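Local coordinates for protein bifunctional enzyme IspD/IspF (Campylobacter jejuni, PDB 1W55) that catalyses two steps of isoprenoid precursor synthesis, transferring the cytidylyl group of CTP to 2-C-methyl-D-erythritol 4-phosphate and cyclising a later phosphorylated intermediate with release of CMP, at residues R190-T193 with D197-K200; K23-L28 with P32-A37. One frame throughout, in Å; residues are numbered along the deposited sequence.

How the contacts relate
From the N terminus, the chain reaches contact 2 first: residues 23-28 turn back at once on 32-37, closing a tight hairpin that runs straight into helix 33-42. The chain then builds most of the cytidylyltransferase sheet before contact 1 closes a second short loop, 190-193 against 197-200, beyond strand 180-184. The two loops follow in series and do not cross, yet they lie side by side, their centres about 13 Å apart. Leu192 packs on both Leu26 and Leu33, and Leu198 on Leu26, while the Lys23 side chain passes by the Leu192 carbonyl, so early and late parts of the same domain meet beside its nucleotide site.

Contact 1 of 2, residues R190-T193 with D197-K200; sequences RKLT and DLKK. With C (cytidine-5'-monophosphate), chain D; EDO (1,2-ethanediol), chain F.
Hydrogen bonding centres on Asp197, whose OD2 receives Thr193 N at 2.9 Å through the anti lone pair (N-H...O 148°). Phe194 N also donates to OD2, so two consecutive amides grip one carboxylate oxygen where the chain turns. The first torsion of Asp197 places CG beside its own backbone N (chi1 -65°), which brings the carboxylate across to those amides.

The charged pair is loose: Arg190 NH1 and Asp197 OD1 are 3.7 Å apart, a long salt bridge with the oxygen well out of the guanidinium plane and no N-H aimed at it. Lys200 CD lies over the centre of one guanidinium face, 4.0 Å from Arg190 CZ, and a water sits in plane at Arg190 NE. The Lys200 ammonium continues to Glu187 of the second subunit.

This turn borders the CMP pocket of the GT-A-type cytidylyltransferase domain. Lys191, predicted to position the methylerythritol substrate, sends NZ to phosphate oxygen OP3 of CMP at 2.8 Å; a 1,2-ethanediol and Ala127 O of the second subunit also accept from this ammonium.

Apolar contact comes from Leu192, whose CD1 meets Asp197 CB and, at 3.8 Å, Leu198 CD2.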
loop_
_atom_site.group_PDB
_atom_site.type_symbol
_atom_site.label_atom_id
_atom_site.label_comp_id
_atom_site.label_asym_id
_atom_site.label_seq_id
_atom_site.Cartn_x
_atom_site.Cartn_y
_atom_site.Cartn_z
ATOM N N ARG A 190 12.903 -11.901 -18.897
ATOM C CA ARG A 190 13.335 -10.927 -19.895
ATOM C C ARG A 190 14.770 -10.481 -19.638
ATOM O O ARG A 190 15.203 -10.397 -18.489
ATOM C CB ARG A 190 12.425 -9.685 -19.908
ATOM C CG ARG A 190 13.112 -8.418 -20.517
ATOM C CD ARG A 190 12.332 -7.095 -20.429
ATOM N NE ARG A 190 10.984 -7.200 -20.986
ATOM C CZ ARG A 190 10.679 -7.067 -22.277
ATOM N NH1 ARG A 190 11.628 -6.819 -23.175
ATOM N NH2 ARG A 190 9.413 -7.186 -22.667
ATOM N N LYS A 191 15.486 -10.178 -20.720
ATOM C CA LYS A 191 16.868 -9.725 -20.639
ATOM C C LYS A 191 16.947 -8.202 -20.669
ATOM O O LYS A 191 16.473 -7.562 -21.611
ATOM C CB LYS A 191 17.670 -10.331 -21.789
ATOM C CG LYS A 191 19.160 -10.008 -21.793
ATOM C CD LYS A 191 19.917 -10.909 -22.767
ATOM C CE LYS A 191 19.662 -10.511 -24.211
ATOM N NZ LYS A 191 20.035 -11.594 -25.177
ATOM N N LEU A 192 17.532 -7.622 -19.627
ATOM C CA LEU A 192 17.795 -6.189 -19.629
ATOM C C LEU A 192 18.824 -5.863 -20.723
ATOM O O LEU A 192 19.985 -6.288 -20.668
ATOM C CB LEU A 192 18.237 -5.709 -18.244
ATOM C CG LEU A 192 18.786 -4.292 -18.069
ATOM C CD1 LEU A 192 17.757 -3.235 -18.429
ATOM C CD2 LEU A 192 19.273 -4.084 -16.637
ATOM N N THR A 193 18.366 -5.145 -21.741
ATOM C CA THR A 193 19.194 -4.843 -22.906
ATOM C C THR A 193 19.210 -3.349 -23.198
ATOM O O THR A 193 20.273 -2.761 -23.400
ATOM C CB THR A 193 18.690 -5.632 -24.135
ATOM O OG1 THR A 193 18.865 -7.030 -23.902
ATOM C CG2 THR A 193 19.576 -5.360 -25.363
ATOM N N ASP A 197 14.067 -1.125 -20.965
ATOM C CA ASP A 197 13.713 -2.397 -20.323
ATOM C C ASP A 197 13.543 -2.305 -18.801
ATOM O O ASP A 197 12.824 -3.119 -18.219
ATOM C CB ASP A 197 14.732 -3.497 -20.655
ATOM C CG ASP A 197 14.748 -3.858 -22.131
ATOM O OD1 ASP A 197 13.680 -3.781 -22.777
ATOM O OD2 ASP A 197 15.780 -4.229 -22.733
ATOM N N LEU A 198 14.213 -1.337 -18.170
ATOM C CA LEU A 198 14.214 -1.206 -16.703
ATOM C C LEU A 198 12.808 -1.109 -16.119
ATOM O O LEU A 198 12.464 -1.852 -15.201
ATOM C CB LEU A 198 15.050 -0.000 -16.247
ATOM C CG LEU A 198 16.575 -0.130 -16.256
ATOM C CD1 LEU A 198 17.220 1.220 -15.936
ATOM C CD2 LEU A 198 17.067 -1.211 -15.291
ATOM N N LYS A 199 12.003 -0.205 -16.679
ATOM C CA LYS A 199 10.618 -0.001 -16.256
ATOM C C LYS A 199 9.697 -1.166 -16.614
ATOM O O LYS A 199 8.566 -1.224 -16.129
ATOM C CB LYS A 199 10.059 1.302 -16.844
ATOM C CG LYS A 199 10.241 2.515 -15.934
ATOM C CD LYS A 199 10.196 3.827 -16.719
ATOM C CE LYS A 199 10.872 4.961 -15.951
ATOM N NZ LYS A 199 12.272 5.199 -16.417
ATOM N N LYS A 200 10.170 -2.081 -17.459
ATOM C CA LYS A 200 9.400 -3.277 -17.806
ATOM C C LYS A 200 9.631 -4.389 -16.796
ATOM O O LYS A 200 8.908 -5.376 -16.783
ATOM C CB LYS A 200 9.733 -3.781 -19.218
ATOM C CG LYS A 200 9.319 -2.834 -20.341
ATOM C CD LYS A 200 9.969 -3.216 -21.671
ATOM C CE LYS A 200 10.068 -2.001 -22.598
ATOM N NZ LYS A 200 10.007 -2.376 -24.035
HETATM O OP3 C D . 22.555 -10.383 -25.216
HETATM P P C D . 24.020 -10.651 -25.460
HETATM O OP1 C D . 24.813 -9.389 -25.691
HETATM O OP2 C D . 24.303 -11.787 -26.416
HETATM O "O5'" C D . 24.586 -11.122 -24.026
HETATM C "C5'" C D . 24.084 -12.270 -23.358
HETATM C "C4'" C D . 24.896 -12.531 -22.088
HETATM O "O4'" C D . 26.218 -12.990 -22.397
HETATM C "C3'" C D . 25.054 -11.293 -21.228
HETATM O "O3'" C D . 24.764 -11.675 -19.896
HETATM C "C2'" C D . 26.510 -10.900 -21.358
HETATM O "O2'" C D . 27.033 -10.302 -20.178
HETATM C "C1'" C D . 27.180 -12.229 -21.668
HETATM N N1 C D . 28.375 -12.029 -22.486
HETATM C C2 C D . 29.584 -12.603 -22.055
HETATM O O2 C D . 29.624 -13.275 -20.990
HETATM N N3 C D . 30.688 -12.419 -22.807
HETATM C C4 C D . 30.651 -11.682 -23.950
HETATM N N4 C D . 31.783 -11.505 -24.683
HETATM C C5 C D . 29.463 -11.107 -24.385
HETATM C C6 C D . 28.318 -11.300 -23.621
HETATM C C1 EDO F . 20.135 -15.767 -25.212
HETATM O O1 EDO F . 20.021 -14.445 -24.709
HETATM C C2 EDO F . 18.755 -16.350 -25.428
HETATM O O2 EDO F . 17.981 -15.434 -26.168
HETATM O O HOH W 1 9.467 -8.167 -18.664
#

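Contact 2 of 2, residues K23-L28 with P32-A37; sequences KQFLRL and PLWLYA
Leu33 and Trp34 bring the first two amides of helix 33-42 against the carbonyls of 23-28. Trp34 N donates to Gln24 O at 3.1 Å (N-H...O 160°), tilted modestly from the carbonyl plane, and Leu33 N makes a weak bond to Leu26 O. The Gln24 carbonyl also lies near the plane of the indole at its edge, 3.1 Å from Trp34 CD1.

Side chains close round this backbone core. Leu33 sets CB against Lys23 O at 3.4 Å, and its branches stay along that carbonyl. Trp34 projects its CG between backbone N and carbonyl carbon (chi1 68°), presenting the five-membered ring to Phe25; the two rings meet rim to rim, planes at 89°, with Phe25 CE2 3.6 Å from Trp34 NE1. Leu28 CD1 touches Leu33 and makes a CH-pi contact over the face of the Tyr36 ring, with Leu28 CD1 3.8 Å from Tyr36 CD2.

The chain makes a small antiparallel hairpin here, strands 27-28 and 31-32, that leads directly into helix 33-42, with Pro32 at the N-cap position. Arg27 and Pro32 are a non-hydrogen-bonded pair.

A second layer holds these groups. In one of its two modelled conformers Arg27 sends NH1 back to Phe25 O at 3.1 Å, a partner close to the guanidinium plane, with the proline ring over one guanidinium face and Pro32 CB offset toward the rim. Gln24 CG covers the centre of one Phe25 face, while Gln24 NE2 donates to Ala10 O at the CMP pocket; Tyr59 meets Phe25 edge-to-face. Lys23, at the start of this 3-10 turn, is predicted to stabilise the cytidylyl-transfer transition state. Further out, Met60 of helix 57-61 touches both Phe25 and Trp34, and Val100 packs on Leu28 and Tyr36.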
loop_
_atom_site.group_PDB
_atom_site.type_symbol
_atom_site.label_atom_id
_atom_site.label_comp_id
_atom_site.label_asym_id
_atom_site.label_seq_id
_atom_site.Cartn_x
_atom_site.Cartn_y
_atom_site.Cartn_z
ATOM N N LYS A 23 25.599 -2.044 -16.972
ATOM C CA LYS A 23 24.392 -2.660 -16.437
ATOM C C LYS A 23 24.654 -3.699 -15.346
ATOM O O LYS A 23 23.819 -3.894 -14.467
ATOM C CB LYS A 23 23.492 -3.187 -17.558
ATOM C CG LYS A 23 23.862 -4.556 -18.119
ATOM C CD LYS A 23 22.704 -5.080 -18.952
ATOM C CE LYS A 23 23.014 -4.991 -20.419
ATOM N NZ LYS A 23 23.470 -6.322 -20.897
ATOM N N GLN A 24 25.818 -4.335 -15.373
ATOM C CA GLN A 24 26.135 -5.347 -14.364
ATOM C C GLN A 24 26.387 -4.748 -12.976
ATOM O O GLN A 24 26.328 -5.478 -11.976
ATOM C CB GLN A 24 27.290 -6.262 -14.790
ATOM C CG GLN A 24 28.397 -5.598 -15.584
ATOM C CD GLN A 24 28.134 -5.615 -17.083
ATOM O OE1 GLN A 24 27.697 -4.608 -17.646
ATOM N NE2 GLN A 24 28.403 -6.755 -17.731
ATOM N N PHE A 25 26.632 -3.429 -12.929
ATOM C CA PHE A 25 26.884 -2.714 -11.681
ATOM C C PHE A 25 25.766 -1.775 -11.205
ATOM O O PHE A 25 25.974 -1.021 -10.261
ATOM C CB PHE A 25 28.230 -1.967 -11.737
ATOM C CG PHE A 25 29.383 -2.842 -12.128
ATOM C CD1 PHE A 25 30.151 -2.539 -13.242
ATOM C CD2 PHE A 25 29.671 -3.991 -11.412
ATOM C CE1 PHE A 25 31.199 -3.361 -13.632
ATOM C CE2 PHE A 25 30.718 -4.826 -11.789
ATOM C CZ PHE A 25 31.485 -4.508 -12.897
ATOM N N LEU A 26 24.602 -1.802 -11.848
ATOM C CA LEU A 26 23.408 -1.166 -11.277
ATOM C C LEU A 26 23.102 -1.810 -9.944
ATOM O O LEU A 26 23.203 -3.041 -9.819
ATOM C CB LEU A 26 22.191 -1.351 -12.175
ATOM C CG LEU A 26 22.200 -0.711 -13.560
ATOM C CD1 LEU A 26 20.991 -1.214 -14.340
ATOM C CD2 LEU A 26 22.215 0.819 -13.466
ATOM N N ARG A 27 22.720 -1.010 -8.955
ATOM C CA ARG A 27 22.439 -1.566 -7.641
ATOM C C ARG A 27 20.988 -1.989 -7.495
ATOM O O ARG A 27 20.076 -1.223 -7.769
ATOM C CB ARG A 27 22.864 -0.606 -6.510
ATOM C CG ARG A 27 24.139 -1.052 -5.778
ATOM C CD ARG A 27 25.330 -1.329 -6.718
ATOM N NE ARG A 27 26.596 -1.521 -6.018
ATOM C CZ ARG A 27 27.794 -1.353 -6.575
ATOM N NH1 ARG A 27 27.896 -1.007 -7.847
ATOM N NH2 ARG A 27 28.897 -1.543 -5.858
ATOM N N LEU A 28 20.802 -3.229 -7.071
ATOM C CA LEU A 28 19.489 -3.794 -6.779
ATOM C C LEU A 28 19.552 -4.139 -5.305
ATOM O O LEU A 28 20.252 -5.077 -4.912
ATOM C CB LEU A 28 19.226 -5.063 -7.613
ATOM C CG LEU A 28 19.436 -5.019 -9.137
ATOM C CD1 LEU A 28 18.881 -6.282 -9.802
ATOM C CD2 LEU A 28 18.850 -3.769 -9.788
ATOM N N PRO A 32 25.202 -5.341 -6.531
ATOM C CA PRO A 32 25.331 -5.054 -7.967
ATOM C C PRO A 32 24.507 -6.102 -8.721
ATOM O O PRO A 32 24.313 -7.209 -8.209
ATOM C CB PRO A 32 26.832 -5.205 -8.240
ATOM C CG PRO A 32 27.377 -5.991 -7.080
ATOM C CD PRO A 32 26.481 -5.741 -5.910
ATOM N N LEU A 33 24.004 -5.737 -9.894
ATOM C CA LEU A 33 23.047 -6.561 -10.648
ATOM C C LEU A 33 23.550 -7.984 -10.881
ATOM O O LEU A 33 22.788 -8.920 -10.727
ATOM C CB LEU A 33 22.699 -5.887 -11.990
ATOM C CG LEU A 33 21.749 -6.629 -12.945
ATOM C CD1 LEU A 33 20.815 -5.652 -13.647
ATOM C CD2 LEU A 33 22.499 -7.508 -13.959
ATOM N N TRP A 34 24.828 -8.134 -11.234
ATOM C CA TRP A 34 25.410 -9.441 -11.576
ATOM C C TRP A 34 25.383 -10.355 -10.365
ATOM O O TRP A 34 25.138 -11.551 -10.480
ATOM C CB TRP A 34 26.853 -9.301 -12.120
ATOM C CG TRP A 34 27.868 -8.830 -11.081
ATOM C CD1 TRP A 34 28.273 -7.542 -10.852
ATOM C CD2 TRP A 34 28.605 -9.646 -10.153
ATOM N NE1 TRP A 34 29.207 -7.507 -9.845
ATOM C CE2 TRP A 34 29.417 -8.783 -9.388
ATOM C CE3 TRP A 34 28.645 -11.020 -9.879
ATOM C CZ2 TRP A 34 30.249 -9.246 -8.365
ATOM C CZ3 TRP A 34 29.472 -11.481 -8.862
ATOM C CH2 TRP A 34 30.262 -10.597 -8.115
ATOM N N LEU A 35 25.628 -9.774 -9.193
ATOM C CA LEU A 35 25.620 -10.534 -7.948
ATOM C C LEU A 35 24.183 -10.870 -7.546
ATOM O O LEU A 35 23.893 -12.003 -7.168
ATOM C CB LEU A 35 26.373 -9.781 -6.842
ATOM C CG LEU A 35 26.487 -10.427 -5.455
ATOM C CD1 LEU A 35 27.164 -11.834 -5.505
ATOM C CD2 LEU A 35 27.232 -9.477 -4.506
ATOM N N TYR A 36 23.278 -9.902 -7.669
ATOM C CA TYR A 36 21.862 -10.170 -7.432
ATOM C C TYR A 36 21.333 -11.342 -8.289
ATOM O O TYR A 36 20.683 -12.247 -7.770
ATOM C CB TYR A 36 21.026 -8.906 -7.667
ATOM C CG TYR A 36 19.583 -9.047 -7.248
ATOM C CD1 TYR A 36 19.142 -8.553 -6.019
ATOM C CD2 TYR A 36 18.649 -9.675 -8.085
ATOM C CE1 TYR A 36 17.798 -8.682 -5.628
ATOM C CE2 TYR A 36 17.313 -9.808 -7.711
ATOM C CZ TYR A 36 16.895 -9.315 -6.482
ATOM O OH TYR A 36 15.576 -9.457 -6.113
ATOM N N ALA A 37 21.601 -11.315 -9.593
ATOM C CA ALA A 37 21.149 -12.389 -10.498
ATOM C C ALA A 37 21.753 -13.753 -10.152
ATOM O O ALA A 37 21.050 -14.771 -10.165
ATOM C CB ALA A 37 21.446 -12.030 -11.960
#